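Local coordinates for TetR transcriptional regulator (Chloroflexus aurantiacus, PDB 3QBM), which probably binds DNA through an N-terminal helix-turn-helix domain and regulates transcription as a TetR-family protein, with a mostly helical C-terminal domain that also carries magnesium ions, at residues T8-V13 / I44-F48; A17-V22 / L100-P105; F87-R92 / I161-E166. One frame throughout, in Å; residues are numbered along the deposited sequence.

Contact 1: T8-V13 / I44-F48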
loop_
_atom_site.group_PDB
_atom_site.type_symbol
_atom_site.label_atom_id
_atom_site.label_comp_id
_atom_site.label_asym_id
_atom_site.label_seq_id
_atom_site.Cartn_x
_atom_site.Cartn_y
_atom_site.Cartn_z
ATOM N N THR A 8 29.745 -11.541 -7.679
ATOM C CA THR A 8 28.740 -12.599 -7.670
ATOM C C THR A 8 27.624 -12.258 -6.664
ATOM O O THR A 8 26.444 -12.405 -6.986
ATOM C CB THR A 8 29.371 -13.960 -7.322
ATOM O OG1 THR A 8 30.373 -14.289 -8.301
ATOM C CG2 THR A 8 28.299 -15.056 -7.256
ATOM N N ARG A 9 27.999 -11.798 -5.465
ATOM C CA ARG A 9 27.019 -11.366 -4.433
ATOM C C ARG A 9 26.103 -10.288 -4.971
ATOM O O ARG A 9 24.893 -10.399 -4.845
ATOM C CB ARG A 9 27.693 -10.813 -3.167
ATOM C CG ARG A 9 28.019 -11.823 -2.081
ATOM C CD ARG A 9 28.687 -11.157 -0.857
ATOM N NE ARG A 9 27.857 -10.072 -0.307
ATOM C CZ ARG A 9 27.089 -10.144 0.785
ATOM N NH1 ARG A 9 27.027 -11.256 1.524
ATOM N NH2 ARG A 9 26.378 -9.075 1.152
ATOM N N GLU A 10 26.683 -9.234 -5.545
ATOM C CA GLU A 10 25.902 -8.145 -6.166
ATOM C C GLU A 10 24.846 -8.659 -7.153
ATOM O O GLU A 10 23.690 -8.224 -7.121
ATOM C CB GLU A 10 26.812 -7.138 -6.890
ATOM C CG GLU A 10 27.577 -6.232 -5.936
ATOM C CD GLU A 10 28.724 -5.453 -6.586
ATOM O OE1 GLU A 10 29.164 -5.790 -7.719
ATOM O OE2 GLU A 10 29.201 -4.501 -5.925
ATOM N N ARG A 11 25.255 -9.555 -8.040
ATOM C CA ARG A 11 24.341 -10.160 -9.011
ATOM C C ARG A 11 23.227 -10.958 -8.347
ATOM O O ARG A 11 22.070 -10.869 -8.741
ATOM C CB ARG A 11 25.093 -11.100 -9.959
ATOM C CG ARG A 11 26.116 -10.465 -10.898
ATOM C CD ARG A 11 26.896 -11.579 -11.621
ATOM N NE ARG A 11 27.445 -11.168 -12.920
ATOM C CZ ARG A 11 28.641 -10.606 -13.119
ATOM N NH1 ARG A 11 29.486 -10.386 -12.108
ATOM N NH2 ARG A 11 29.000 -10.268 -14.356
ATOM N N VAL A 12 23.560 -11.765 -7.353
ATOM C CA VAL A 12 22.531 -12.558 -6.699
ATOM C C VAL A 12 21.524 -11.642 -6.005
ATOM O O VAL A 12 20.335 -11.808 -6.179
ATOM C CB VAL A 12 23.122 -13.580 -5.707
ATOM C CG1 VAL A 12 22.003 -14.335 -5.006
ATOM C CG2 VAL A 12 24.037 -14.551 -6.454
ATOM N N VAL A 13 22.021 -10.675 -5.232
ATOM C CA VAL A 13 21.161 -9.764 -4.493
ATOM C C VAL A 13 20.227 -9.032 -5.449
ATOM O O VAL A 13 19.038 -8.891 -5.163
ATOM C CB VAL A 13 21.981 -8.748 -3.645
ATOM C CG1 VAL A 13 21.142 -7.599 -3.255
ATOM C CG2 VAL A 13 22.576 -9.420 -2.408
ATOM N N ILE A 44 24.892 -19.964 -4.205
ATOM C CA ILE A 44 24.225 -18.867 -3.514
ATOM C C ILE A 44 24.625 -18.812 -2.038
ATOM O O ILE A 44 24.987 -17.756 -1.524
ATOM C CB ILE A 44 22.690 -18.994 -3.624
ATOM C CG1 ILE A 44 22.260 -18.978 -5.104
ATOM C CG2 ILE A 44 21.980 -17.882 -2.812
ATOM C CD1 ILE A 44 20.799 -19.012 -5.301
ATOM N N TYR A 45 24.589 -19.949 -1.355
ATOM C CA TYR A 45 24.836 -19.962 0.080
ATOM C C TYR A 45 26.322 -19.990 0.481
ATOM O O TYR A 45 26.669 -19.977 1.663
ATOM C CB TYR A 45 24.009 -21.080 0.728
ATOM C CG TYR A 45 22.523 -20.804 0.668
ATOM C CD1 TYR A 45 22.001 -19.549 1.031
ATOM C CD2 TYR A 45 21.620 -21.778 0.256
ATOM C CE1 TYR A 45 20.643 -19.300 1.004
ATOM C CE2 TYR A 45 20.256 -21.519 0.230
ATOM C CZ TYR A 45 19.778 -20.289 0.594
ATOM O OH TYR A 45 18.420 -20.035 0.547
ATOM N N ARG A 46 27.198 -20.044 -0.507
ATOM C CA ARG A 46 28.597 -19.725 -0.289
ATOM C C ARG A 46 28.660 -18.222 0.112
ATOM O O ARG A 46 29.451 -17.817 0.975
ATOM C CB ARG A 46 29.370 -20.002 -1.586
ATOM C CG ARG A 46 30.759 -19.368 -1.741
ATOM C CD ARG A 46 31.791 -19.921 -0.779
ATOM N NE ARG A 46 33.203 -19.733 -1.166
ATOM C CZ ARG A 46 33.724 -18.731 -1.892
ATOM N NH1 ARG A 46 33.002 -17.708 -2.356
ATOM N NH2 ARG A 46 35.028 -18.741 -2.146
ATOM N N HIS A 47 27.787 -17.417 -0.486
ATOM C CA HIS A 47 27.805 -15.960 -0.276
ATOM C C HIS A 47 26.846 -15.447 0.780
ATOM O O HIS A 47 27.040 -14.343 1.287
ATOM C CB HIS A 47 27.557 -15.254 -1.607
ATOM C CG HIS A 47 28.622 -15.547 -2.612
ATOM N ND1 HIS A 47 29.907 -15.051 -2.496
ATOM C CD2 HIS A 47 28.630 -16.363 -3.692
ATOM C CE1 HIS A 47 30.649 -15.527 -3.480
ATOM N NE2 HIS A 47 29.901 -16.331 -4.216
ATOM N N PHE A 48 25.809 -16.235 1.097
ATOM C CA PHE A 48 24.795 -15.841 2.087
ATOM C C PHE A 48 24.610 -17.011 3.010
ATOM O O PHE A 48 24.664 -18.160 2.592
ATOM C CB PHE A 48 23.474 -15.449 1.414
ATOM C CG PHE A 48 23.634 -14.336 0.423
ATOM C CD1 PHE A 48 23.653 -13.022 0.849
ATOM C CD2 PHE A 48 23.871 -14.605 -0.910
ATOM C CE1 PHE A 48 23.861 -11.991 -0.041
ATOM C CE2 PHE A 48 24.081 -13.582 -1.809
ATOM C CZ PHE A 48 24.063 -12.263 -1.378
#

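Contact 2: A17-V22 / L100-P105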
loop_
_atom_site.group_PDB
_atom_site.type_symbol
_atom_site.label_atom_id
_atom_site.label_comp_id
_atom_site.label_asym_id
_atom_site.label_seq_id
_atom_site.Cartn_x
_atom_site.Cartn_y
_atom_site.Cartn_z
ATOM N N ALA A 17 16.190 -9.556 -5.394
ATOM C CA ALA A 17 15.323 -8.385 -5.182
ATOM C C ALA A 17 14.176 -8.341 -6.161
ATOM O O ALA A 17 13.028 -8.089 -5.772
ATOM C CB ALA A 17 16.119 -7.043 -5.234
ATOM N N ALA A 18 14.461 -8.598 -7.431
ATOM C CA ALA A 18 13.415 -8.540 -8.460
ATOM C C ALA A 18 12.387 -9.621 -8.240
ATOM O O ALA A 18 11.190 -9.372 -8.358
ATOM C CB ALA A 18 14.013 -8.633 -9.871
ATOM N N LEU A 19 12.824 -10.835 -7.869
ATOM C CA LEU A 19 11.871 -11.891 -7.621
ATOM C C LEU A 19 11.015 -11.602 -6.373
ATOM O O LEU A 19 9.807 -11.859 -6.365
ATOM C CB LEU A 19 12.581 -13.242 -7.437
ATOM C CG LEU A 19 13.209 -13.837 -8.712
ATOM C CD1 LEU A 19 14.213 -14.967 -8.383
ATOM C CD2 LEU A 19 12.121 -14.360 -9.631
ATOM N N PHE A 20 11.660 -11.142 -5.300
ATOM C CA PHE A 20 10.942 -10.893 -4.048
ATOM C C PHE A 20 9.917 -9.762 -4.248
ATOM O O PHE A 20 8.872 -9.739 -3.614
ATOM C CB PHE A 20 11.881 -10.447 -2.921
ATOM C CG PHE A 20 12.821 -11.489 -2.421
ATOM C CD1 PHE A 20 12.395 -12.762 -2.109
ATOM C CD2 PHE A 20 14.143 -11.152 -2.134
ATOM C CE1 PHE A 20 13.267 -13.690 -1.595
ATOM C CE2 PHE A 20 15.005 -12.079 -1.610
ATOM C CZ PHE A 20 14.583 -13.335 -1.350
ATOM N N ASN A 21 10.243 -8.818 -5.113
ATOM C CA ASN A 21 9.354 -7.677 -5.336
ATOM C C ASN A 21 8.001 -8.058 -5.948
ATOM O O ASN A 21 6.967 -7.384 -5.703
ATOM C CB ASN A 21 10.025 -6.629 -6.210
ATOM C CG ASN A 21 9.438 -5.266 -6.005
ATOM O OD1 ASN A 21 9.116 -4.911 -4.880
ATOM N ND2 ASN A 21 9.311 -4.477 -7.090
ATOM N N VAL A 22 8.017 -9.144 -6.707
ATOM C CA VAL A 22 6.831 -9.681 -7.353
ATOM C C VAL A 22 6.092 -10.717 -6.527
ATOM O O VAL A 22 4.876 -10.582 -6.301
ATOM C CB VAL A 22 7.219 -10.299 -8.729
ATOM C CG1 VAL A 22 6.069 -11.134 -9.297
ATOM C CG2 VAL A 22 7.682 -9.213 -9.660
ATOM N N LEU A 100 11.988 -1.148 -9.510
ATOM C CA LEU A 100 12.327 -2.415 -10.149
ATOM C C LEU A 100 11.046 -3.191 -10.518
ATOM O O LEU A 100 9.938 -2.784 -10.157
ATOM C CB LEU A 100 13.318 -3.182 -9.303
ATOM C CG LEU A 100 12.953 -3.738 -7.954
ATOM C CD1 LEU A 100 12.058 -4.924 -8.175
ATOM C CD2 LEU A 100 14.218 -4.202 -7.199
ATOM N N VAL A 101 11.209 -4.277 -11.257
ATOM C CA VAL A 101 10.069 -5.051 -11.744
ATOM C C VAL A 101 9.134 -5.421 -10.586
ATOM O O VAL A 101 9.573 -5.852 -9.569
ATOM C CB VAL A 101 10.530 -6.325 -12.423
ATOM C CG1 VAL A 101 10.998 -7.331 -11.363
ATOM C CG2 VAL A 101 9.408 -6.898 -13.319
ATOM N N GLY A 102 7.852 -5.177 -10.740
ATOM C CA GLY A 102 6.877 -5.478 -9.690
ATOM C C GLY A 102 6.434 -4.336 -8.798
ATOM O O GLY A 102 5.646 -4.555 -7.898
ATOM N N GLY A 103 6.883 -3.110 -9.046
ATOM C CA GLY A 103 6.391 -1.950 -8.320
ATOM C C GLY A 103 7.347 -1.360 -7.301
ATOM O O GLY A 103 8.568 -1.569 -7.385
ATOM N N CYS A 104 6.813 -0.573 -6.370
ATOM C CA CYS A 104 7.637 0.012 -5.298
ATOM C C CYS A 104 8.024 -1.039 -4.266
ATOM O O CYS A 104 7.145 -1.605 -3.616
ATOM C CB CYS A 104 6.923 1.182 -4.583
ATOM S SG CYS A 104 7.866 1.871 -3.254
ATOM N N PRO A 105 9.336 -1.277 -4.071
ATOM C CA PRO A 105 9.729 -2.301 -3.083
ATOM C C PRO A 105 9.524 -1.885 -1.639
ATOM O O PRO A 105 9.454 -2.749 -0.735
ATOM C CB PRO A 105 11.212 -2.513 -3.380
ATOM C CG PRO A 105 11.662 -1.179 -3.875
ATOM C CD PRO A 105 10.509 -0.643 -4.696
#

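Contact 3: F87-R92 / I161-E166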
loop_
_atom_site.group_PDB
_atom_site.type_symbol
_atom_site.label_atom_id
_atom_site.label_comp_id
_atom_site.label_asym_id
_atom_site.label_seq_id
_atom_site.Cartn_x
_atom_site.Cartn_y
_atom_site.Cartn_z
ATOM N N PHE A 87 9.624 15.298 -6.096
ATOM C CA PHE A 87 9.436 14.066 -5.287
ATOM C C PHE A 87 8.136 13.334 -5.687
ATOM O O PHE A 87 8.135 12.105 -5.878
ATOM C CB PHE A 87 9.452 14.433 -3.807
ATOM C CG PHE A 87 9.408 13.270 -2.872
ATOM C CD1 PHE A 87 8.183 12.731 -2.470
ATOM C CD2 PHE A 87 10.575 12.727 -2.369
ATOM C CE1 PHE A 87 8.119 11.656 -1.574
ATOM C CE2 PHE A 87 10.511 11.632 -1.464
ATOM C CZ PHE A 87 9.296 11.123 -1.075
ATOM N N LEU A 88 7.052 14.085 -5.861
ATOM C CA LEU A 88 5.810 13.539 -6.393
ATOM C C LEU A 88 6.039 12.965 -7.795
ATOM O O LEU A 88 5.557 11.856 -8.102
ATOM C CB LEU A 88 4.684 14.585 -6.462
ATOM C CG LEU A 88 4.428 15.512 -5.282
ATOM C CD1 LEU A 88 3.330 16.530 -5.578
ATOM C CD2 LEU A 88 4.084 14.697 -4.032
ATOM N N ASP A 89 6.793 13.684 -8.627
ATOM C CA ASP A 89 7.007 13.278 -9.993
ATOM C C ASP A 89 7.757 11.940 -10.081
ATOM O O ASP A 89 7.493 11.142 -10.969
ATOM C CB ASP A 89 7.745 14.333 -10.793
ATOM C CG ASP A 89 7.768 13.997 -12.241
ATOM O OD1 ASP A 89 6.676 13.877 -12.823
ATOM O OD2 ASP A 89 8.855 13.767 -12.775
ATOM N N VAL A 90 8.676 11.694 -9.148
ATOM C CA VAL A 90 9.358 10.403 -9.100
ATOM C C VAL A 90 8.295 9.294 -8.965
ATOM O O VAL A 90 8.309 8.323 -9.723
ATOM C CB VAL A 90 10.403 10.337 -7.933
ATOM C CG1 VAL A 90 10.961 8.921 -7.776
ATOM C CG2 VAL A 90 11.544 11.337 -8.185
ATOM N N PHE A 91 7.388 9.417 -7.981
ATOM C CA PHE A 91 6.329 8.427 -7.806
ATOM C C PHE A 91 5.429 8.304 -9.044
ATOM O O PHE A 91 5.086 7.189 -9.462
ATOM C CB PHE A 91 5.489 8.773 -6.582
ATOM C CG PHE A 91 6.084 8.304 -5.294
ATOM C CD1 PHE A 91 6.042 6.964 -4.970
ATOM C CD2 PHE A 91 6.642 9.182 -4.397
ATOM C CE1 PHE A 91 6.537 6.515 -3.778
ATOM C CE2 PHE A 91 7.110 8.723 -3.185
ATOM C CZ PHE A 91 7.087 7.405 -2.893
ATOM N N ARG A 92 5.056 9.432 -9.623
ATOM C CA ARG A 92 4.258 9.424 -10.821
ATOM C C ARG A 92 4.918 8.614 -11.942
ATOM O O ARG A 92 4.227 7.854 -12.672
ATOM C CB ARG A 92 3.954 10.855 -11.290
ATOM C CG ARG A 92 3.052 10.859 -12.491
ATOM C CD ARG A 92 2.511 12.201 -12.847
ATOM N NE ARG A 92 3.549 13.128 -13.236
ATOM C CZ ARG A 92 3.339 14.296 -13.859
ATOM N NH1 ARG A 92 2.134 14.676 -14.267
ATOM N NH2 ARG A 92 4.374 15.060 -14.152
ATOM N N ILE A 161 2.122 13.273 1.648
ATOM C CA ILE A 161 2.726 12.996 0.362
ATOM C C ILE A 161 3.041 11.511 0.208
ATOM O O ILE A 161 2.665 10.911 -0.775
ATOM C CB ILE A 161 4.038 13.785 0.170
ATOM C CG1 ILE A 161 3.730 15.238 -0.160
ATOM C CG2 ILE A 161 4.890 13.117 -0.928
ATOM C CD1 ILE A 161 4.989 16.181 -0.029
ATOM N N ILE A 162 3.724 10.914 1.185
ATOM C CA ILE A 162 4.091 9.498 1.093
ATOM C C ILE A 162 2.882 8.564 1.022
ATOM O O ILE A 162 2.849 7.646 0.192
ATOM C CB ILE A 162 5.030 9.074 2.251
ATOM C CG1 ILE A 162 6.326 9.861 2.146
ATOM C CG2 ILE A 162 5.286 7.540 2.234
ATOM C CD1 ILE A 162 7.188 9.822 3.478
ATOM N N ALA A 163 1.900 8.830 1.871
ATOM C CA ALA A 163 0.654 8.047 1.915
ATOM C C ALA A 163 -0.033 8.154 0.566
ATOM O O ALA A 163 -0.418 7.125 -0.034
ATOM C CB ALA A 163 -0.311 8.556 3.018
ATOM N N THR A 164 -0.209 9.377 0.082
ATOM C CA THR A 164 -0.934 9.580 -1.179
ATOM C C THR A 164 -0.295 8.901 -2.358
ATOM O O THR A 164 -0.992 8.207 -3.153
ATOM C CB THR A 164 -1.089 11.073 -1.470
ATOM O OG1 THR A 164 -1.739 11.685 -0.338
ATOM C CG2 THR A 164 -1.947 11.308 -2.740
HETATM N N MSE A 165 1.003 9.123 -2.504
HETATM C CA MSE A 165 1.734 8.627 -3.664
HETATM C C MSE A 165 1.858 7.102 -3.611
HETATM O O MSE A 165 1.636 6.438 -4.625
HETATM C CB MSE A 165 3.091 9.327 -3.838
HETATM C CG MSE A 165 3.013 10.818 -4.153
HETATM SE SE MSE A 165 1.642 11.438 -5.427
HETATM C CE MSE A 165 2.310 10.611 -7.061
ATOM N N GLU A 166 2.136 6.527 -2.443
ATOM C CA GLU A 166 2.248 5.085 -2.335
ATOM C C GLU A 166 0.897 4.412 -2.548
ATOM O O GLU A 166 0.847 3.373 -3.213
ATOM C CB GLU A 166 2.844 4.646 -0.987
ATOM C CG GLU A 166 4.316 4.908 -0.846
ATOM C CD GLU A 166 5.192 3.963 -1.645
ATOM O OE1 GLU A 166 4.787 3.482 -2.728
ATOM O OE2 GLU A 166 6.294 3.702 -1.164
#

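Contact 1: T8-V13 / I44-F48
On helix 8-13, Val-12 and Val-13 meet the ring of Phe-48, and these touches are apolar. The CG2 methyl of Val-13 comes to 3.4 Å from Phe-48 CZ, crossing the ring's direction at about a right angle, whereas Val-12 runs past the ring in the opposite sense and brings CG1 to 3.9 Å from its CE2. The same Val-12 CG1 also reaches Ile-44 CG2, at 4.2 Å. Segment 44-48 forms the end of the predicted helix-turn-helix, running from helix 41-45, in the position of a TetR recognition helix, into the following loop; helix 2-23 backs it, while Ile-44 also packs on Ile-30, Ile-33 and Met-34 of helix 30-37. The one hydrogen bond across the segments comes from Arg-9, and it is weak. A bend at its chi3 (56°) brings one face of the guanidinium to the rim of Phe-48, whose CE1 lies 3.5 Å above the guanidinium plane; the two planes are 34° apart. From there NH1 donates to His-47 O, 3.1 Å away and bent to 131°. Two aliphatic carbons approach His-47 obliquely: Arg-9 CG, 3.5 Å from CB, and Thr-8 CG2, 3.7 Å from NE2, while Thr-8 OG1 bonds back to Lys-4 O.

Contact 2: A17-V22 / L100-P105
Asn-21 swings CG opposite its backbone N (chi1 -156°), which carries the carboxamide off helix 17-22 into the bend of segment 100-105, where Leu-100, its first torsion placing CG between N and the carbonyl carbon, brings its CD1 against the same amide. The bend is a type II beta turn from Leu-100 to Gly-103, and the contact joins the first helix of the DNA-binding domain to the loop that leads into helix 105-113 of the C-terminal domain. Both N-H groups of the Asn-21 amide are used by segment 100-105: ND2 donates to Val-101 O at 2.8 Å (159°) and to Gly-103 O at 3.0 Å (160°). Each acceptor lies close to the amide plane, yet ND2 stands well above both carbonyl planes. With OD1 accepting from Asn-108 ND2, the buried carboxamide has partners at both ends and its rotation is fixed. Gly-102 sits in the turn at positive phi, a conformation suited to glycine, with its CA 3.8 Å from Val-22 CG2. Toward the start of the helical segment, Ala-17 CB meets Leu-100 CD2, and Ala-18 CB lies 3.6 Å from Val-101 CG1. Val-22 also packs on Asp-115 of the second subunit. Beyond the turn, Asn-21 OD1 rests 3.2 Å from Pro-105 CA.

Contact 3: F87-R92 / I161-E166
Phe-91 presents one ring face to the side chain of Met-165, a selenomethionine, in a CH-pi contact: Met-165 CB stands 3.8 Å from the ring centroid, 25° off the normal, and nearest to CG of the ring. At the edge of the same ring, in its plane, lies Phe-87 CE1 from one turn earlier. The carboxylate of Glu-166 approaches obliquely, with CD 3.6 Å from Phe-91 CE1 and its plane inclined 63° to the ring. Trp-131 and Phe-70 both meet Phe-91 edge-to-face, so the ring belongs to a wider aromatic cluster. The Phe-87 ring takes the CG2 methyl of Ile-161 at 3.6 Å from CE1, again obliquely. That methyl is shared, since Leu-88 CD2 also lies 3.6 Å from Ile-161 CG2 and is 4.0 Å from Met-165 CG. Bends at chi2 and chi3 turn the end of the Met-165 chain toward the backbone of helix 87-92, putting CE 3.6 Å from Leu-88 O. Turned away from helix 161-166, the end of Arg-92 grips Asp-89 OD1 side-on with NE and NH2, while NH1 forms a salt bridge to Glu-182. The axes run nearly parallel, 10.1 Å apart at closest approach. Helix 154-175 also touches the second subunit, where Ile-162 packs on Leu-171 and Glu-166 on Met-170 of that chain, an arrangement consistent with the helical C-terminal core and dimer interface of TetR regulators.

Contact 1 and contact 2 share helix 2-23: residues 8-13 hold the end of the predicted helix-turn-helix, and residues 17-22 hold the loop at 100-105, with the two centres 18 Å apart. Their segments alternate along the chain, as do those of contacts 2 and 3, whereas contact 1 closes before contact 3 opens. Contact 3 lies about 32 Å from contact 1, centre to centre, across the chain's centre. Contacts 2 and 3 touch where Cys-104 SG packs 3.2 Å from Glu-166 OE2, and both also reach the second subunit. Contact 2 lies between the other two and joins the probable DNA-binding end to the C-terminal helices, with a magnesium ion about 6 Å from Gly-102.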